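Local coordinates for protein glycosyl transferase family 8 (Streptococcus pneumoniae, PDB 5GVV) that transfers galactose from UDP-galactose to the terminal glucose of the already glycosylated serine-rich repeat protein PsrP, as a manganese-binding family 8 glycosyltransferase, at residues R90-I93 and P94-V97; M312-E315 and L316-L319. All coordinates share one frame; numbering follows the deposited sequence.

Interaction 1. Residues R90-I93 and P94-V97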
ATOM      1  N   ARG A  90      15.925 -11.298   9.389  1.00 32.17           N
ATOM      2  CA  ARG A  90      15.528 -12.538  10.053  1.00 29.15           C
ATOM      3  C   ARG A  90      16.619 -13.068  10.988  1.00 27.83           C
ATOM      4  O   ARG A  90      16.360 -13.927  11.834  1.00 27.56           O
ATOM      5  CB  ARG A  90      15.103 -13.598   9.020  1.00 25.90           C
ATOM      6  CG  ARG A  90      16.168 -13.965   7.993  1.00 29.66           C
ATOM      7  CD  ARG A  90      15.592 -14.791   6.840  1.00 26.91           C
ATOM      8  NE  ARG A  90      15.290 -13.966   5.670  1.00 30.81           N
ATOM      9  CZ  ARG A  90      14.672 -14.410   4.579  1.00 28.05           C
ATOM     10  NH1 ARG A  90      14.441 -13.590   3.560  1.00 32.48           N
ATOM     11  NH2 ARG A  90      14.277 -15.672   4.505  1.00 24.18           N
ATOM     12  N   TYR A  91      17.833 -12.541  10.839  1.00 29.21           N
ATOM     13  CA  TYR A  91      18.938 -12.882  11.729  1.00 28.70           C
ATOM     14  C   TYR A  91      18.611 -12.519  13.183  1.00 28.28           C
ATOM     15  O   TYR A  91      18.997 -13.234  14.113  1.00 26.01           O
ATOM     16  CB  TYR A  91      20.223 -12.153  11.310  1.00 27.85           C
ATOM     17  CG  TYR A  91      20.815 -12.560   9.972  1.00 32.23           C
ATOM     18  CD1 TYR A  91      20.317 -13.645   9.262  1.00 32.97           C
ATOM     19  CD2 TYR A  91      21.888 -11.860   9.425  1.00 31.47           C
ATOM     20  CE1 TYR A  91      20.860 -14.017   8.042  1.00 32.63           C
ATOM     21  CE2 TYR A  91      22.435 -12.223   8.205  1.00 35.54           C
ATOM     22  CZ  TYR A  91      21.918 -13.305   7.520  1.00 34.18           C
ATOM     23  OH  TYR A  91      22.460 -13.677   6.308  1.00 35.61           O
ATOM     24  N   PHE A  92      17.890 -11.412  13.370  1.00 26.16           N
ATOM     25  CA  PHE A  92      17.649 -10.859  14.708  1.00 25.16           C
ATOM     26  C   PHE A  92      16.414 -11.436  15.398  1.00 23.41           C
ATOM     27  O   PHE A  92      15.979 -10.923  16.428  1.00 21.52           O
ATOM     28  CB  PHE A  92      17.525  -9.333  14.640  1.00 23.96           C
ATOM     29  CG  PHE A  92      18.737  -8.650  14.070  1.00 27.35           C
ATOM     30  CD1 PHE A  92      19.817  -8.338  14.883  1.00 28.59           C
ATOM     31  CD2 PHE A  92      18.792  -8.319  12.722  1.00 30.99           C
ATOM     32  CE1 PHE A  92      20.937  -7.705  14.364  1.00 29.50           C
ATOM     33  CE2 PHE A  92      19.906  -7.686  12.193  1.00 34.28           C
ATOM     34  CZ  PHE A  92      20.980  -7.377  13.016  1.00 29.74           C
ATOM     35  N   ILE A  93      15.852 -12.497  14.831  1.00 21.73           N
ATOM     36  CA  ILE A  93      14.668 -13.136  15.410  1.00 21.46           C
ATOM     37  C   ILE A  93      14.775 -13.458  16.912  1.00 23.00           C
ATOM     38  O   ILE A  93      13.896 -13.070  17.684  1.00 24.73           O
ATOM     39  CB  ILE A  93      14.219 -14.377  14.586  1.00 20.66           C
ATOM     40  CG1 ILE A  93      13.520 -13.931  13.296  1.00 20.73           C
ATOM     41  CG2 ILE A  93      13.280 -15.256  15.393  1.00 16.91           C
ATOM     42  CD1 ILE A  93      13.251 -15.061  12.307  1.00 19.51           C
ATOM     43  N   PRO A  94      15.856 -14.140  17.342  1.00 24.43           N
ATOM     44  CA  PRO A  94      15.881 -14.498  18.767  1.00 27.04           C
ATOM     45  C   PRO A  94      16.109 -13.309  19.700  1.00 25.88           C
ATOM     46  O   PRO A  94      16.109 -13.488  20.919  1.00 30.76           O
ATOM     47  CB  PRO A  94      17.056 -15.485  18.858  1.00 24.48           C
ATOM     48  CG  PRO A  94      17.963 -15.093  17.751  1.00 28.48           C
ATOM     49  CD  PRO A  94      17.053 -14.636  16.633  1.00 24.69           C
ATOM     50  N   ASP A  95      16.286 -12.114  19.147  1.00 26.57           N
ATOM     51  CA  ASP A  95      16.424 -10.914  19.965  1.00 25.27           C
ATOM     52  C   ASP A  95      15.062 -10.329  20.352  1.00 28.03           C
ATOM     53  O   ASP A  95      14.979  -9.467  21.232  1.00 25.91           O
ATOM     54  CB  ASP A  95      17.272  -9.859  19.243  1.00 26.11           C
ATOM     55  CG  ASP A  95      18.739 -10.244  19.158  1.00 32.07           C
ATOM     56  OD1 ASP A  95      19.237 -10.900  20.097  1.00 33.85           O
ATOM     57  OD2 ASP A  95      19.396  -9.890  18.153  1.00 32.24           O
ATOM     58  N   PHE A  96      14.000 -10.804  19.701  1.00 20.47           N
ATOM     59  CA  PHE A  96      12.655 -10.291  19.950  1.00 20.15           C
ATOM     60  C   PHE A  96      11.669 -11.352  20.429  1.00 19.28           C
ATOM     61  O   PHE A  96      10.838 -11.088  21.300  1.00 20.04           O
ATOM     62  CB  PHE A  96      12.089  -9.637  18.686  1.00 19.63           C
ATOM     63  CG  PHE A  96      12.849  -8.422  18.233  1.00 20.36           C
ATOM     64  CD1 PHE A  96      13.811  -8.527  17.233  1.00 19.44           C
ATOM     65  CD2 PHE A  96      12.603  -7.176  18.800  1.00 18.30           C
ATOM     66  CE1 PHE A  96      14.515  -7.413  16.805  1.00 22.17           C
ATOM     67  CE2 PHE A  96      13.302  -6.055  18.374  1.00 18.30           C
ATOM     68  CZ  PHE A  96      14.260  -6.177  17.375  1.00 21.32           C
ATOM     69  N   VAL A  97      11.744 -12.544  19.842  1.00 20.75           N
ATOM     70  CA  VAL A  97      10.771 -13.601  20.117  1.00 18.26           C
ATOM     71  C   VAL A  97      11.062 -14.304  21.442  1.00 19.49           C
ATOM     72  O   VAL A  97      12.194 -14.716  21.693  1.00 20.45           O
ATOM     73  CB  VAL A  97      10.738 -14.632  18.967  1.00 20.72           C
ATOM     74  CG1 VAL A  97       9.646 -15.663  19.201  1.00 18.54           C
ATOM     75  CG2 VAL A  97      10.518 -13.918  17.635  1.00 19.75           C
TER
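Ile93 and Val97 meet side by side on the buried face of this turn, their side chains pointing the same way, with CG2 of Ile93 3.8 Å from CG2 of Val97. Both methyls are set by the first torsion: in Ile93 CG2 lies anti to the backbone N, whereas Val97 turns CG1 there (chi1 -175°) and so leaves CG2 for its partner. The backbone beneath them is firmly tied. The carbonyl oxygen of Ile93 is gripped by two amides: Val97 N approaches at 3.1 Å, almost in line with the C=O bond, while Phe96 N, at 3.0 Å from Ile93 O, comes from above the carbonyl plane. One residue earlier, Asp95 N donates to Phe92 O at 3.0 Å. These i+3 and i+4 bonds are characteristic of consecutive, helically coiled turns following a 3-10 segment. Phe92 O also lies at the edge of the Phe96 ring, where CD1 of Phe96 comes within 3.3 Å of it.

The other side is looser and nearer solvent. Asp95 is exposed, and its OD2 stands in the plane of the Phe92 ring, at the edge, 3.6 Å from Phe92 CD1; carboxylate and ring planes are 42° apart. That oxygen's strong partner is elsewhere, a salt bridge to NE of Arg159. Between the two phenylalanines the apolar contact is slight, Phe92 CB to Phe96 CE1 at 4.2 Å.

The whole turn, whose Arg90 touches UDP, belongs to the connection between strands 61-66 and 101-105. Ile93 packs on Tyr104 and Val97 on Val102, both of strand 101-105; Pro94 rests against Asn150 and Trp153 of helix 150-155, and Phe92 leans on Ile163 of helix 158-167.

Interaction 2. Residues M312-E315 and L316-L319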
HETATM    1  N   MSE A 312      16.398  13.475  15.531  1.00 19.77           N
HETATM    2  CA  MSE A 312      16.407  12.776  16.813  1.00 19.61           C
HETATM    3  C   MSE A 312      17.322  11.560  16.784  1.00 21.57           C
HETATM    4  O   MSE A 312      17.498  10.921  15.745  1.00 20.21           O
HETATM    5  CB  MSE A 312      14.993  12.349  17.214  1.00 16.63           C
HETATM    6  CG  MSE A 312      14.084  13.472  17.711  1.00 17.87           C
HETATM    7 SE   MSE A 312      12.333  12.701  18.048  0.56 20.66          SE
HETATM    8  CE  MSE A 312      11.464  14.176  18.978  1.00 14.56           C
ATOM      9  N   ALA A 313      17.899  11.243  17.939  1.00 20.26           N
ATOM     10  CA  ALA A 313      18.757  10.072  18.076  1.00 24.05           C
ATOM     11  C   ALA A 313      17.936   8.787  18.060  1.00 20.42           C
ATOM     12  O   ALA A 313      16.725   8.815  18.286  1.00 19.38           O
ATOM     13  CB  ALA A 313      19.565  10.163  19.354  1.00 23.45           C
ATOM     14  N   ASN A 314      18.604   7.665  17.801  1.00 24.53           N
ATOM     15  CA  ASN A 314      17.936   6.370  17.743  1.00 21.08           C
ATOM     16  C   ASN A 314      17.187   6.037  19.030  1.00 22.55           C
ATOM     17  O   ASN A 314      16.144   5.387  18.989  1.00 21.81           O
ATOM     18  CB  ASN A 314      18.937   5.256  17.425  1.00 25.57           C
ATOM     19  CG  ASN A 314      19.379   5.260  15.975  1.00 28.53           C
ATOM     20  OD1 ASN A 314      18.749   5.882  15.120  1.00 27.65           O
ATOM     21  ND2 ASN A 314      20.469   4.553  15.688  1.00 29.55           N
ATOM     22  N   GLU A 315      17.723   6.482  20.165  1.00 20.32           N
ATOM     23  CA  GLU A 315      17.090   6.256  21.461  1.00 22.09           C
ATOM     24  C   GLU A 315      15.655   6.778  21.492  1.00 21.49           C
ATOM     25  O   GLU A 315      14.776   6.153  22.093  1.00 19.75           O
ATOM     26  CB  GLU A 315      17.903   6.907  22.589  1.00 27.98           C
ATOM     27  CG  GLU A 315      19.164   6.142  22.988  1.00 26.45           C
ATOM     28  CD  GLU A 315      20.333   6.385  22.047  1.00 32.57           C
ATOM     29  OE1 GLU A 315      20.225   7.264  21.166  1.00 29.31           O
ATOM     30  OE2 GLU A 315      21.368   5.700  22.199  1.00 34.56           O
ATOM     31  N   LEU A 316      15.423   7.919  20.843  1.00 16.78           N
ATOM     32  CA  LEU A 316      14.096   8.523  20.798  1.00 15.20           C
ATOM     33  C   LEU A 316      13.259   7.954  19.651  1.00 14.45           C
ATOM     34  O   LEU A 316      12.053   7.755  19.800  1.00 13.79           O
ATOM     35  CB  LEU A 316      14.195  10.051  20.677  1.00 15.72           C
ATOM     36  CG  LEU A 316      14.808  10.797  21.863  1.00 18.72           C
ATOM     37  CD1 LEU A 316      14.741  12.293  21.647  1.00 18.43           C
ATOM     38  CD2 LEU A 316      14.106  10.430  23.154  1.00 17.20           C
ATOM     39  N   LEU A 317      13.891   7.693  18.509  1.00 15.76           N
ATOM     40  CA  LEU A 317      13.164   7.141  17.368  1.00 17.66           C
ATOM     41  C   LEU A 317      12.657   5.743  17.691  1.00 15.90           C
ATOM     42  O   LEU A 317      11.575   5.356  17.256  1.00 14.40           O
ATOM     43  CB  LEU A 317      14.035   7.124  16.109  1.00 13.91           C
ATOM     44  CG  LEU A 317      14.460   8.488  15.563  1.00 21.33           C
ATOM     45  CD1 LEU A 317      15.292   8.334  14.294  1.00 22.75           C
ATOM     46  CD2 LEU A 317      13.255   9.363  15.296  1.00 18.13           C
ATOM     47  N   ALA A 318      13.427   4.995  18.477  1.00 13.91           N
ATOM     48  CA  ALA A 318      13.038   3.639  18.854  1.00 12.54           C
ATOM     49  C   ALA A 318      11.790   3.619  19.736  1.00 14.47           C
ATOM     50  O   ALA A 318      11.195   2.564  19.947  1.00 12.03           O
ATOM     51  CB  ALA A 318      14.193   2.927  19.552  1.00 16.97           C
ATOM     52  N   LEU A 319      11.395   4.782  20.254  1.00 12.38           N
ATOM     53  CA  LEU A 319      10.187   4.879  21.072  1.00 10.50           C
ATOM     54  C   LEU A 319       8.919   4.561  20.270  1.00 10.81           C
ATOM     55  O   LEU A 319       7.846   4.396  20.851  1.00 12.28           O
ATOM     56  CB  LEU A 319      10.078   6.264  21.719  1.00 13.10           C
ATOM     57  CG  LEU A 319      11.158   6.670  22.724  1.00 14.95           C
ATOM     58  CD1 LEU A 319      10.965   8.108  23.191  1.00 11.20           C
ATOM     59  CD2 LEU A 319      11.174   5.715  23.916  1.00 16.90           C
TER
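Ala313, at the N-cap position, turns its carbonyl oxygen into the first turn of helix 314-317 and receives two amides there: Leu317 N in the carbonyl plane at 3.1 Å, and Leu316 N at 3.0 Å from Ala313 O, above that plane. The N-H...O angles, 164° for Leu317 and 136° for Leu316, make the i+4 bond the straighter of the two. Ala318 N continues the pattern with a bond to Asn314 O at 2.8 Å, and a 3-10 segment then takes over, where Leu319 N bonds to Leu316 O.

Around this backbone the side chain of Met312, a selenomethionine, folds back over the start of the helix. Its CG stands anti to its own carbonyl carbon (chi1 -75°) and the chain runs extended beyond, which carries it across Leu316 at about a right angle. The touch is light: Met312 CG to Leu316 CD1 is 4.2 Å, with SE at a similar distance from CB of the same leucine. The second leucine is met nearer the root of the side chain, Met312 CB lying 4.0 Å from Leu317 CD2. The other branch of Leu317 reaches the backbone, CD1 being 3.7 Å from Met312 O. One turn along, Leu319 CG lies 3.7 Å from Glu315 O.

Leu317 also packs on Phe238 of the second subunit, and Leu316 touches Val289 in a neighbouring loop. Contacts of Met312 and Leu317 with Val327, and of Leu319 with Val325, seat the short helix against strand 325-328, at the edge of the parallel six-stranded sheet, as the helix of the beta-alpha-beta crossover from strand 302-307 to strand 325-328.

The two contacts lie in different parts of the chain and do not touch: their centres are 20 Å apart and their nearest atoms about 9 Å. Interaction 1 belongs to the GT-A glycosyltransferase domain with its mixed sheet, interaction 2 to the later parallel sheet. Only interaction 1 borders the active site. Its Arg90, a residue of the UDP pocket, is salt-bridged to Asp177. The side chain of Ile93 is about 10 Å from the bound UDP and about 13 Å from the bound manganese ion, which Asp106, Asp108 and His227 hold. Residues 312-319 lie away from these sites; interaction 2 instead borders the second subunit, whereas no other chain of the assembly touches residues 90-97.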